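Local coordinates for protein isocitrate dehydrogenase [NAD] subunit 1, mitochondrial (Saccharomyces cerevisiae, PDB 3BLX) that catalyses, with its partner subunit, the NAD-dependent oxidative decarboxylation of isocitrate to 2-oxoglutarate in the citric acid cycle and also binds RNA, at residues 69-74 with 99-104; 221-226 with 244-249. All coordinates share one frame; numbering follows the deposited sequence.

How the contacts relate
Contacts 1 and 2 lie on opposite sides of the chain's centre, their own centres 31 Å apart, and they share no helix or strand. Contact 1 (69-74 with 99-104) sets the last turn of helix 60-73 against the loop leading into strand 105-111. It is partly buried, with a leucine pair inside and a lysine and a glutamine toward the outside. Contact 2 (221-226 with 244-249) joins two helices and is wholly buried and wholly aliphatic. The difference follows their places: contact 1 has a polar margin within reach of solvent, whereas contact 2 is covered by a chain of subunit 2 of the enzyme.

Contact 1: 69-74 with 99-104; sequences SLKRNK and KQLDIY
Leu70, near the C-terminal end of helix 60-73, and Leu101, in the loop between helix 92-99 and strand 105-111, make the apolar heart of this contact. Leu101 CD1 sits 3.8 Å from Leu70 CB and also reaches Leu70 CD1, the two side chains crossing at about a right angle. With Leu101 CG beside its own backbone N (chi1 -62°), the fork opens toward the helix. Its other prong, CD2, lies 3.8 Å from Lys71 CG, so neighbouring helix residues share one leucine. Val268 and Leu97 pack on Leu70, and Tyr266 touches both Lys71 and Leu101.

The polar contribution is slight. Lys71 uses its aliphatic stem against Leu101, then bends at chi3 (98°) and carries NZ to 4.4 Å from Gln100 OE1, too far for a hydrogen bond; Glu68 offers NZ a long, weak ion pair.

Backbone bonding finishes the helix: Lys74 N donates to Leu70 O at 2.7 Å, and Lys74 then turns away with positive phi. The Lys74 side chain folds back, its NZ bonding to Lys71 O at 3.1 Å.

Such chemistry implies a dispersion-held seam between helix 60-73 and the loop just beyond Arg98, a residue that by similarity binds substrate, with ammonium and amide groups kept at its outer margin.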
# COMPACT_ATOMS: atom_id res chain seq x y z
N SER E 69 -10.11 -13.99 14.64
CA SER E 69 -10.63 -15.21 14.07
C SER E 69 -11.30 -14.98 12.72
O SER E 69 -11.09 -15.76 11.80
CB SER E 69 -11.58 -15.87 15.06
OG SER E 69 -12.14 -17.05 14.51
N LEU E 70 -12.09 -13.91 12.60
CA LEU E 70 -12.70 -13.56 11.32
C LEU E 70 -11.69 -13.19 10.26
O LEU E 70 -11.88 -13.51 9.10
CB LEU E 70 -13.70 -12.46 11.46
CG LEU E 70 -15.06 -12.99 11.93
CD1 LEU E 70 -15.90 -11.85 12.45
CD2 LEU E 70 -15.78 -13.72 10.82
N LYS E 71 -10.59 -12.54 10.65
CA LYS E 71 -9.56 -12.21 9.70
C LYS E 71 -8.95 -13.47 9.08
O LYS E 71 -8.61 -13.48 7.89
CB LYS E 71 -8.51 -11.33 10.35
CG LYS E 71 -8.90 -9.87 10.30
CD LYS E 71 -8.28 -9.04 11.43
CE LYS E 71 -7.04 -8.29 10.99
NZ LYS E 71 -6.72 -7.29 12.04
N ARG E 72 -8.83 -14.52 9.89
CA ARG E 72 -8.29 -15.78 9.45
C ARG E 72 -9.30 -16.58 8.65
O ARG E 72 -8.98 -17.12 7.61
CB ARG E 72 -7.84 -16.61 10.63
CG ARG E 72 -6.69 -16.04 11.41
CD ARG E 72 -6.06 -17.10 12.30
NE ARG E 72 -6.97 -17.49 13.37
CZ ARG E 72 -7.11 -16.79 14.50
NH1 ARG E 72 -6.40 -15.69 14.67
NH2 ARG E 72 -7.94 -17.20 15.44
N ASN E 73 -10.53 -16.66 9.13
CA ASN E 73 -11.49 -17.57 8.52
C ASN E 73 -12.36 -16.93 7.44
O ASN E 73 -12.80 -17.61 6.53
CB ASN E 73 -12.37 -18.23 9.59
CG ASN E 73 -11.56 -18.89 10.68
OD1 ASN E 73 -10.42 -19.31 10.48
ND2 ASN E 73 -12.17 -19.01 11.84
N LYS E 74 -12.61 -15.63 7.57
CA LYS E 74 -13.42 -14.85 6.61
C LYS E 74 -14.93 -15.02 6.72
O LYS E 74 -15.67 -14.19 6.24
CB LYS E 74 -13.00 -15.11 5.15
CG LYS E 74 -11.49 -15.10 4.88
CD LYS E 74 -10.88 -13.80 5.27
CE LYS E 74 -9.52 -13.62 4.62
NZ LYS E 74 -8.58 -14.67 5.08
N LYS E 99 -15.68 -1.20 11.84
CA LYS E 99 -14.46 -0.38 11.68
C LYS E 99 -13.26 -1.18 11.19
O LYS E 99 -12.52 -0.70 10.36
CB LYS E 99 -14.05 0.35 12.97
CG LYS E 99 -15.13 1.11 13.71
CD LYS E 99 -15.57 2.39 13.05
CE LYS E 99 -16.59 3.14 13.92
NZ LYS E 99 -17.41 4.11 13.13
N GLN E 100 -13.04 -2.37 11.74
CA GLN E 100 -11.86 -3.15 11.38
C GLN E 100 -12.07 -4.04 10.17
O GLN E 100 -11.16 -4.23 9.39
CB GLN E 100 -11.37 -3.98 12.56
CG GLN E 100 -10.82 -3.17 13.70
CD GLN E 100 -10.27 -4.04 14.80
OE1 GLN E 100 -9.31 -4.78 14.59
NE2 GLN E 100 -10.89 -3.96 15.98
N LEU E 101 -13.27 -4.59 10.01
CA LEU E 101 -13.48 -5.52 8.90
C LEU E 101 -14.22 -4.86 7.75
O LEU E 101 -14.40 -5.46 6.70
CB LEU E 101 -14.24 -6.74 9.37
CG LEU E 101 -13.55 -7.59 10.41
CD1 LEU E 101 -14.38 -8.85 10.54
CD2 LEU E 101 -12.10 -7.87 9.99
N ASP E 102 -14.66 -3.63 7.96
CA ASP E 102 -15.40 -2.90 6.93
C ASP E 102 -16.61 -3.68 6.38
O ASP E 102 -16.85 -3.73 5.18
CB ASP E 102 -14.46 -2.44 5.81
CG ASP E 102 -15.04 -1.27 4.99
OD1 ASP E 102 -15.89 -0.50 5.51
OD2 ASP E 102 -14.64 -1.12 3.81
N ILE E 103 -17.36 -4.28 7.28
CA ILE E 103 -18.58 -4.99 6.91
C ILE E 103 -19.69 -3.97 6.80
O ILE E 103 -20.14 -3.43 7.81
CB ILE E 103 -18.92 -6.03 7.98
CG1 ILE E 103 -17.85 -7.13 7.96
CG2 ILE E 103 -20.25 -6.63 7.72
CD1 ILE E 103 -18.01 -8.16 9.05
N TYR E 104 -20.14 -3.70 5.58
CA TYR E 104 -20.90 -2.48 5.30
C TYR E 104 -22.35 -2.70 4.90
O TYR E 104 -23.11 -1.75 4.69
CB TYR E 104 -20.22 -1.67 4.19
CG TYR E 104 -20.14 -2.37 2.85
CD1 TYR E 104 -18.99 -3.06 2.46
CD2 TYR E 104 -21.20 -2.36 1.96
CE1 TYR E 104 -18.90 -3.73 1.24
CE2 TYR E 104 -21.13 -3.03 0.72
CZ TYR E 104 -19.97 -3.70 0.37
OH TYR E 104 -19.88 -4.34 -0.86

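Contact 2: 221-226 with 244-249; sequences MQAVAK and GNIGAA
Ile246 on helix 237-251 packs against Ala223 and Val224 on helix 216-225. The latter helix is the crossover of a beta-alpha-beta unit between parallel strands 210-215 and 232-235 of the main sheet, and helix 237-251 follows the second strand. In the isocitrate and isopropylmalate dehydrogenase family, helices of this region pair with those of a partner subunit across the dimer interface. The neighbours here are consistent with that, since a chain of isocitrate dehydrogenase subunit 2 lies against both segments.

Ile246 supplies the whole share of 244-249, and its torsions explain how. A chi1 of -71° sets CG1 beside the backbone N and sends the CG2 methyl out on the side opposite that nitrogen. CG2 thereby meets two residues at once, standing 3.8 Å from Ala223 CB and 3.7 Å from Val224 CG1. In the longer branch, chi2 of 160° holds CD1 extended, and CG1 lies 4.1 Å from Val224 CG1.

Val224 answers with a single methyl. Its CG1 is beside the backbone N and anti to the carbonyl carbon (chi1 -61°), while CG2 is tucked between those two backbone groups and takes no part here. The valine and isoleucine side chains meet at about a right angle. Ala223, with nothing beyond CB, points its methyl toward the other helix, meeting Ile246 CG2 from the side. The nearest backbones are at Val224 and Ile246, whose CA atoms are 6.8 Å apart.

The other subunit also packs here. Leu253 of the subunit 2 chain packs on Ile246, so this isoleucine belongs to the core within the chain and to the interface alike. Val224's own backbone oxygen, O, accepts a hydrogen bond from OH of Tyr126 in that subunit 2 chain.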
# COMPACT_ATOMS: atom_id res chain seq x y z
N MET E 221 -45.77 3.72 6.94
CA MET E 221 -47.21 3.57 6.80
C MET E 221 -47.51 2.49 5.77
O MET E 221 -48.30 1.57 6.01
CB MET E 221 -47.81 4.90 6.35
CG MET E 221 -49.32 4.96 6.42
SD MET E 221 -49.91 6.49 5.70
CE MET E 221 -49.91 6.04 3.94
N GLN E 222 -46.87 2.59 4.62
CA GLN E 222 -47.08 1.65 3.54
C GLN E 222 -46.69 0.21 3.93
O GLN E 222 -47.26 -0.76 3.44
CB GLN E 222 -46.28 2.11 2.32
CG GLN E 222 -47.03 2.06 1.01
CD GLN E 222 -48.25 2.94 1.01
OE1 GLN E 222 -49.33 2.52 0.59
NE2 GLN E 222 -48.10 4.17 1.50
N ALA E 223 -45.69 0.07 4.80
CA ALA E 223 -45.21 -1.26 5.15
C ALA E 223 -46.15 -2.04 6.08
O ALA E 223 -46.23 -3.28 6.00
CB ALA E 223 -43.81 -1.18 5.78
N VAL E 224 -46.84 -1.34 6.97
CA VAL E 224 -47.78 -1.99 7.87
C VAL E 224 -49.14 -2.20 7.22
O VAL E 224 -49.87 -3.11 7.61
CB VAL E 224 -47.95 -1.25 9.22
CG1 VAL E 224 -46.63 -1.18 9.95
CG2 VAL E 224 -48.52 0.15 9.02
N ALA E 225 -49.46 -1.37 6.22
CA ALA E 225 -50.77 -1.42 5.55
C ALA E 225 -50.78 -2.26 4.27
O ALA E 225 -51.71 -3.03 4.05
CB ALA E 225 -51.30 -0.02 5.29
N LYS E 226 -49.76 -2.12 3.42
CA LYS E 226 -49.71 -2.86 2.15
C LYS E 226 -48.28 -3.29 1.80
O LYS E 226 -47.70 -2.83 0.81
CB LYS E 226 -50.31 -2.04 0.99
CG LYS E 226 -51.53 -1.17 1.35
CD LYS E 226 -52.08 -0.43 0.11
CE LYS E 226 -52.55 1.01 0.43
NZ LYS E 226 -53.44 1.12 1.64
N GLY E 244 -36.95 -2.74 9.59
CA GLY E 244 -36.72 -4.13 9.94
C GLY E 244 -37.65 -4.64 11.02
O GLY E 244 -38.10 -5.77 10.99
N ASN E 245 -37.97 -3.80 11.98
CA ASN E 245 -38.87 -4.22 13.01
C ASN E 245 -40.32 -4.32 12.57
O ASN E 245 -41.05 -5.15 13.08
CB ASN E 245 -38.69 -3.40 14.27
CG ASN E 245 -37.49 -3.88 15.09
OD1 ASN E 245 -37.42 -5.04 15.51
ND2 ASN E 245 -36.52 -3.00 15.29
N ILE E 246 -40.71 -3.52 11.58
CA ILE E 246 -42.03 -3.69 10.97
C ILE E 246 -42.02 -5.01 10.24
O ILE E 246 -42.96 -5.79 10.32
CB ILE E 246 -42.34 -2.58 9.96
CG1 ILE E 246 -42.59 -1.26 10.68
CG2 ILE E 246 -43.53 -2.97 9.13
CD1 ILE E 246 -42.45 -0.10 9.81
N GLY E 247 -40.93 -5.26 9.54
CA GLY E 247 -40.77 -6.53 8.86
C GLY E 247 -40.95 -7.71 9.78
O GLY E 247 -41.66 -8.66 9.45
N ALA E 248 -40.30 -7.66 10.94
CA ALA E 248 -40.33 -8.75 11.91
C ALA E 248 -41.73 -9.00 12.42
O ALA E 248 -42.17 -10.14 12.45
CB ALA E 248 -39.40 -8.46 13.06
N ALA E 249 -42.42 -7.94 12.81
CA ALA E 249 -43.81 -8.06 13.24
C ALA E 249 -44.70 -8.66 12.15
O ALA E 249 -45.46 -9.60 12.43
CB ALA E 249 -44.36 -6.73 13.71